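Local coordinates for beta-lactamase-like protein (Novosphingobium pentaromativorans US6-1, PDB 6AUF) that probably hydrolyses beta-lactam antibiotics with the help of two bound zinc ions, as a metallo-beta-lactamase of the B3 type, at residues A[64-76]-A[169-181]. Residues are numbered along the deposited sequence; the frame is centred on the assembly and turned at random.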
loop_
_atom_site.group_PDB
_atom_site.type_symbol
_atom_site.label_atom_id
_atom_site.label_comp_id
_atom_site.label_asym_id
_atom_site.label_seq_id
_atom_site.Cartn_x
_atom_site.Cartn_y
_atom_site.Cartn_z
ATOM N N ILE A 64 7.293 -0.100 -2.445
ATOM C CA ILE A 64 8.020 1.096 -2.025
ATOM C C ILE A 64 9.287 0.699 -1.284
ATOM O O ILE A 64 9.243 -0.111 -0.352
ATOM C CB ILE A 64 7.149 1.998 -1.147
ATOM C CG1 ILE A 64 5.808 2.268 -1.849
ATOM C CG2 ILE A 64 7.912 3.268 -0.806
ATOM C CD1 ILE A 64 5.938 2.876 -3.232
ATOM N N LEU A 65 10.411 1.283 -1.688
ATOM C CA LEU A 65 11.698 1.053 -1.050
ATOM C C LEU A 65 12.156 2.344 -0.392
ATOM O O LEU A 65 12.121 3.413 -1.011
ATOM C CB LEU A 65 12.751 0.567 -2.056
ATOM C CG LEU A 65 14.170 0.456 -1.489
ATOM C CD1 LEU A 65 14.180 -0.496 -0.317
ATOM C CD2 LEU A 65 15.157 0.011 -2.538
ATOM N N VAL A 66 12.583 2.242 0.860
ATOM C CA VAL A 66 12.961 3.399 1.656
ATOM C C VAL A 66 14.342 3.118 2.217
ATOM O O VAL A 66 14.522 2.163 2.981
ATOM C CB VAL A 66 11.937 3.682 2.769
ATOM C CG1 VAL A 66 12.454 4.719 3.716
ATOM C CG2 VAL A 66 10.632 4.162 2.163
ATOM N N THR A 67 15.318 3.928 1.821
ATOM C CA THR A 67 16.721 3.574 1.962
ATOM C C THR A 67 17.421 4.386 3.049
ATOM O O THR A 67 17.129 5.565 3.275
ATOM C CB THR A 67 17.447 3.755 0.628
ATOM O OG1 THR A 67 17.002 4.971 0.020
ATOM C CG2 THR A 67 17.158 2.587 -0.311
ATOM N N SER A 68 18.354 3.721 3.725
ATOM C CA SER A 68 19.267 4.357 4.654
ATOM C C SER A 68 20.584 3.606 4.580
ATOM O O SER A 68 20.653 2.492 4.057
ATOM C CB SER A 68 18.731 4.340 6.091
ATOM O OG SER A 68 19.008 3.098 6.726
ATOM N N ASP A 69 21.637 4.219 5.118
ATOM C CA ASP A 69 22.876 3.469 5.285
ATOM C C ASP A 69 22.688 2.324 6.265
ATOM O O ASP A 69 23.336 1.281 6.138
ATOM C CB ASP A 69 23.988 4.397 5.759
ATOM C CG ASP A 69 24.101 5.634 4.904
ATOM O OD1 ASP A 69 24.012 5.497 3.662
ATOM O OD2 ASP A 69 24.255 6.740 5.471
ATOM N N ASP A 70 21.789 2.498 7.236
ATOM C CA ASP A 70 21.501 1.528 8.286
ATOM C C ASP A 70 20.671 0.352 7.798
ATOM O O ASP A 70 20.319 -0.516 8.605
ATOM C CB ASP A 70 20.780 2.231 9.439
ATOM C CG ASP A 70 21.669 3.225 10.161
ATOM O OD1 ASP A 70 22.868 2.924 10.341
ATOM O OD2 ASP A 70 21.172 4.306 10.547
ATOM N N GLY A 71 20.370 0.291 6.511
ATOM C CA GLY A 71 19.436 -0.672 5.970
ATOM C C GLY A 71 18.210 0.017 5.403
ATOM O O GLY A 71 17.985 1.213 5.587
ATOM N N HIS A 72 17.405 -0.771 4.698
ATOM C CA HIS A 72 16.227 -0.242 4.030
ATOM C C HIS A 72 14.945 -0.862 4.578
ATOM O O HIS A 72 14.955 -1.867 5.297
ATOM C CB HIS A 72 16.322 -0.474 2.522
ATOM C CG HIS A 72 17.687 -0.214 1.974
ATOM N ND1 HIS A 72 18.320 1.001 2.112
ATOM C CD2 HIS A 72 18.553 -1.021 1.317
ATOM C CE1 HIS A 72 19.516 0.935 1.554
ATOM N NE2 HIS A 72 19.682 -0.282 1.067
ATOM N N VAL A 73 13.831 -0.232 4.217
ATOM C CA VAL A 73 12.494 -0.757 4.453
ATOM C C VAL A 73 11.791 -0.876 3.107
ATOM O O VAL A 73 12.015 -0.082 2.188
ATOM C CB VAL A 73 11.698 0.132 5.433
ATOM C CG1 VAL A 73 10.322 -0.458 5.713
ATOM C CG2 VAL A 73 12.477 0.297 6.722
ATOM N N LEU A 74 10.955 -1.902 2.985
ATOM C CA LEU A 74 10.256 -2.207 1.746
ATOM C C LEU A 74 8.798 -2.485 2.081
ATOM O O LEU A 74 8.514 -3.257 3.001
ATOM C CB LEU A 74 10.896 -3.411 1.035
ATOM C CG LEU A 74 10.204 -3.890 -0.247
ATOM C CD1 LEU A 74 10.377 -2.888 -1.384
ATOM C CD2 LEU A 74 10.672 -5.283 -0.671
ATOM N N ILE A 75 7.880 -1.844 1.356
ATOM C CA ILE A 75 6.447 -1.977 1.599
ATOM C C ILE A 75 5.806 -2.640 0.385
ATOM O O ILE A 75 5.864 -2.104 -0.730
ATOM C CB ILE A 75 5.782 -0.623 1.888
ATOM C CG1 ILE A 75 6.561 0.147 2.947
ATOM C CG2 ILE A 75 4.314 -0.819 2.327
ATOM C CD1 ILE A 75 6.033 1.552 3.158
ATOM N N ASP A 76 5.190 -3.800 0.609
ATOM C CA ASP A 76 4.432 -4.529 -0.399
ATOM C C ASP A 76 5.331 -5.295 -1.356
ATOM O O ASP A 76 6.426 -4.847 -1.713
ATOM C CB ASP A 76 3.515 -3.591 -1.178
ATOM C CG ASP A 76 2.306 -3.172 -0.373
ATOM O OD1 ASP A 76 2.026 -3.835 0.645
ATOM O OD2 ASP A 76 1.636 -2.193 -0.756
ATOM N N SER A 169 5.698 2.913 15.276
ATOM C CA SER A 169 6.752 3.325 14.364
ATOM C C SER A 169 7.674 2.154 14.094
ATOM O O SER A 169 8.166 1.523 15.034
ATOM C CB SER A 169 7.552 4.487 14.941
ATOM O OG SER A 169 6.946 5.703 14.570
ATOM N N VAL A 170 7.900 1.853 12.820
ATOM C CA VAL A 170 8.977 0.952 12.437
ATOM C C VAL A 170 10.237 1.794 12.279
ATOM O O VAL A 170 10.279 2.719 11.459
ATOM C CB VAL A 170 8.651 0.189 11.149
ATOM C CG1 VAL A 170 9.795 -0.743 10.800
ATOM C CG2 VAL A 170 7.367 -0.585 11.314
ATOM N N THR A 171 11.251 1.496 13.086
ATOM C CA THR A 171 12.484 2.267 13.099
ATOM C C THR A 171 13.650 1.416 12.619
ATOM O O THR A 171 13.830 0.280 13.073
ATOM C CB THR A 171 12.785 2.796 14.490
ATOM O OG1 THR A 171 12.347 1.833 15.457
ATOM C CG2 THR A 171 12.079 4.119 14.697
ATOM N N LEU A 172 14.445 1.987 11.717
ATOM C CA LEU A 172 15.647 1.356 11.172
ATOM C C LEU A 172 16.693 2.461 11.126
ATOM O O LEU A 172 16.681 3.290 10.214
ATOM C CB LEU A 172 15.396 0.765 9.790
ATOM C CG LEU A 172 16.557 -0.042 9.231
ATOM C CD1 LEU A 172 17.086 -0.973 10.310
ATOM C CD2 LEU A 172 16.129 -0.825 8.001
ATOM N N GLY A 173 17.580 2.483 12.110
ATOM C CA GLY A 173 18.479 3.618 12.214
ATOM C C GLY A 173 17.669 4.891 12.328
ATOM O O GLY A 173 16.692 4.968 13.079
ATOM N N ARG A 174 18.047 5.900 11.554
ATOM C CA ARG A 174 17.333 7.169 11.565
ATOM C C ARG A 174 16.045 7.124 10.754
ATOM O O ARG A 174 15.304 8.112 10.737
ATOM C CB ARG A 174 18.251 8.275 11.056
ATOM C CG ARG A 174 19.584 8.294 11.785
ATOM C CD ARG A 174 20.757 8.394 10.832
ATOM N NE ARG A 174 20.857 9.731 10.246
ATOM C CZ ARG A 174 21.832 10.128 9.435
ATOM N NH1 ARG A 174 21.830 11.367 8.967
ATOM N NH2 ARG A 174 22.810 9.296 9.088
ATOM N N LEU A 175 15.759 6.007 10.091
ATOM C CA LEU A 175 14.462 5.815 9.464
ATOM C C LEU A 175 13.373 5.694 10.521
ATOM O O LEU A 175 13.561 5.062 11.567
ATOM C CB LEU A 175 14.458 4.554 8.609
ATOM C CG LEU A 175 15.282 4.523 7.341
ATOM C CD1 LEU A 175 14.918 3.280 6.565
ATOM C CD2 LEU A 175 14.972 5.753 6.550
ATOM N N ALA A 176 12.220 6.291 10.233
ATOM C CA ALA A 176 11.066 6.171 11.114
ATOM C C ALA A 176 9.824 6.186 10.230
ATOM O O ALA A 176 9.383 7.254 9.801
ATOM C CB ALA A 176 11.035 7.289 12.150
ATOM N N LEU A 177 9.280 5.003 9.957
ATOM C CA LEU A 177 8.015 4.863 9.246
ATOM C C LEU A 177 6.906 4.624 10.267
ATOM O O LEU A 177 6.937 3.641 11.019
ATOM C CB LEU A 177 8.075 3.726 8.228
ATOM C CG LEU A 177 8.959 3.915 6.985
ATOM C CD1 LEU A 177 10.433 3.571 7.250
ATOM C CD2 LEU A 177 8.415 3.076 5.831
ATOM N N THR A 178 5.933 5.514 10.300
ATOM C CA THR A 178 4.904 5.459 11.325
ATOM C C THR A 178 3.564 5.059 10.694
ATOM O O THR A 178 3.150 5.616 9.669
ATOM C CB THR A 178 4.874 6.792 12.082
ATOM O OG1 THR A 178 3.530 7.208 12.313
ATOM C CG2 THR A 178 5.645 7.861 11.298
ATOM N N VAL A 179 2.916 4.046 11.293
ATOM C CA VAL A 179 1.758 3.354 10.728
ATOM C C VAL A 179 0.457 3.841 11.369
ATOM O O VAL A 179 0.397 4.205 12.547
ATOM C CB VAL A 179 1.887 1.829 10.919
ATOM C CG1 VAL A 179 1.537 1.466 12.370
ATOM C CG2 VAL A 179 0.973 1.088 9.956
ATOM N N ARG A 180 -0.607 3.811 10.580
ATOM C CA ARG A 180 -1.955 4.053 11.051
ATOM C C ARG A 180 -2.829 2.898 10.585
ATOM O O ARG A 180 -2.788 2.528 9.403
ATOM C CB ARG A 180 -2.534 5.372 10.515
ATOM C CG ARG A 180 -1.936 6.680 11.059
ATOM C CD ARG A 180 -1.864 6.771 12.553
ATOM N NE ARG A 180 -3.164 6.599 13.205
ATOM C CZ ARG A 180 -3.905 7.590 13.703
ATOM N NH1 ARG A 180 -3.496 8.849 13.612
ATOM N NH2 ARG A 180 -5.071 7.325 14.298
ATOM N N GLU A 181 -3.629 2.342 11.504
ATOM C CA GLU A 181 -4.701 1.440 11.091
ATOM C C GLU A 181 -5.783 2.239 10.368
ATOM O O GLU A 181 -6.358 3.177 10.938
ATOM C CB GLU A 181 -5.281 0.686 12.285
ATOM C CG GLU A 181 -4.547 -0.626 12.553
ATOM C CD GLU A 181 -5.224 -1.491 13.594
ATOM O OE1 GLU A 181 -4.876 -2.695 13.723
ATOM O OE2 GLU A 181 -6.113 -0.960 14.281
#
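Leu177 meets Val73 and Ile75 with both of its methyls, a small example of how branched side chains join two facing sheets. The approach is tip to tip: CD1 of Leu177 lies 3.9 Å from CG2 of Val73, and CD2 of Leu177 sits between CD1 of Ile75, 3.9 Å away, and the other methyl of Val73, CG1. Beside it, Leu175 lies alongside Val66 and Val73, pointing the opposite way to each of them, CD2 touching CG1 of Val66 and CD1 touching CG2 of Val73, while its CG rests on CB of Ser68 at 3.7 Å. With CG of Leu172 swung opposite its own amide nitrogen (chi1 -173°), that side chain reaches over the backbone at Gly71 and His72. These residues belong to two beta hairpins, 64-75 from one sheet and 169-181 from the other, stacked as in the αβ/βα sandwich of metallo-beta-lactamases; the axes of strands 72-75 and 175-181 approach to 9.0 Å at 24°. Trp194 and Leu104 extend the apolar layer around Val66 and Val73. Toward the turns the contact opens to solvent, where Asp70, Gly173 and Arg174 are exposed. Asp70, in the type I turn, brings OD2 to 3.2 Å from CA of Gly173 in the type II' turn. NH2 of Arg174 stays 4.7 Å from OD2 of Asp69, but a crystal neighbour touches this arginine, whose position in solution may differ.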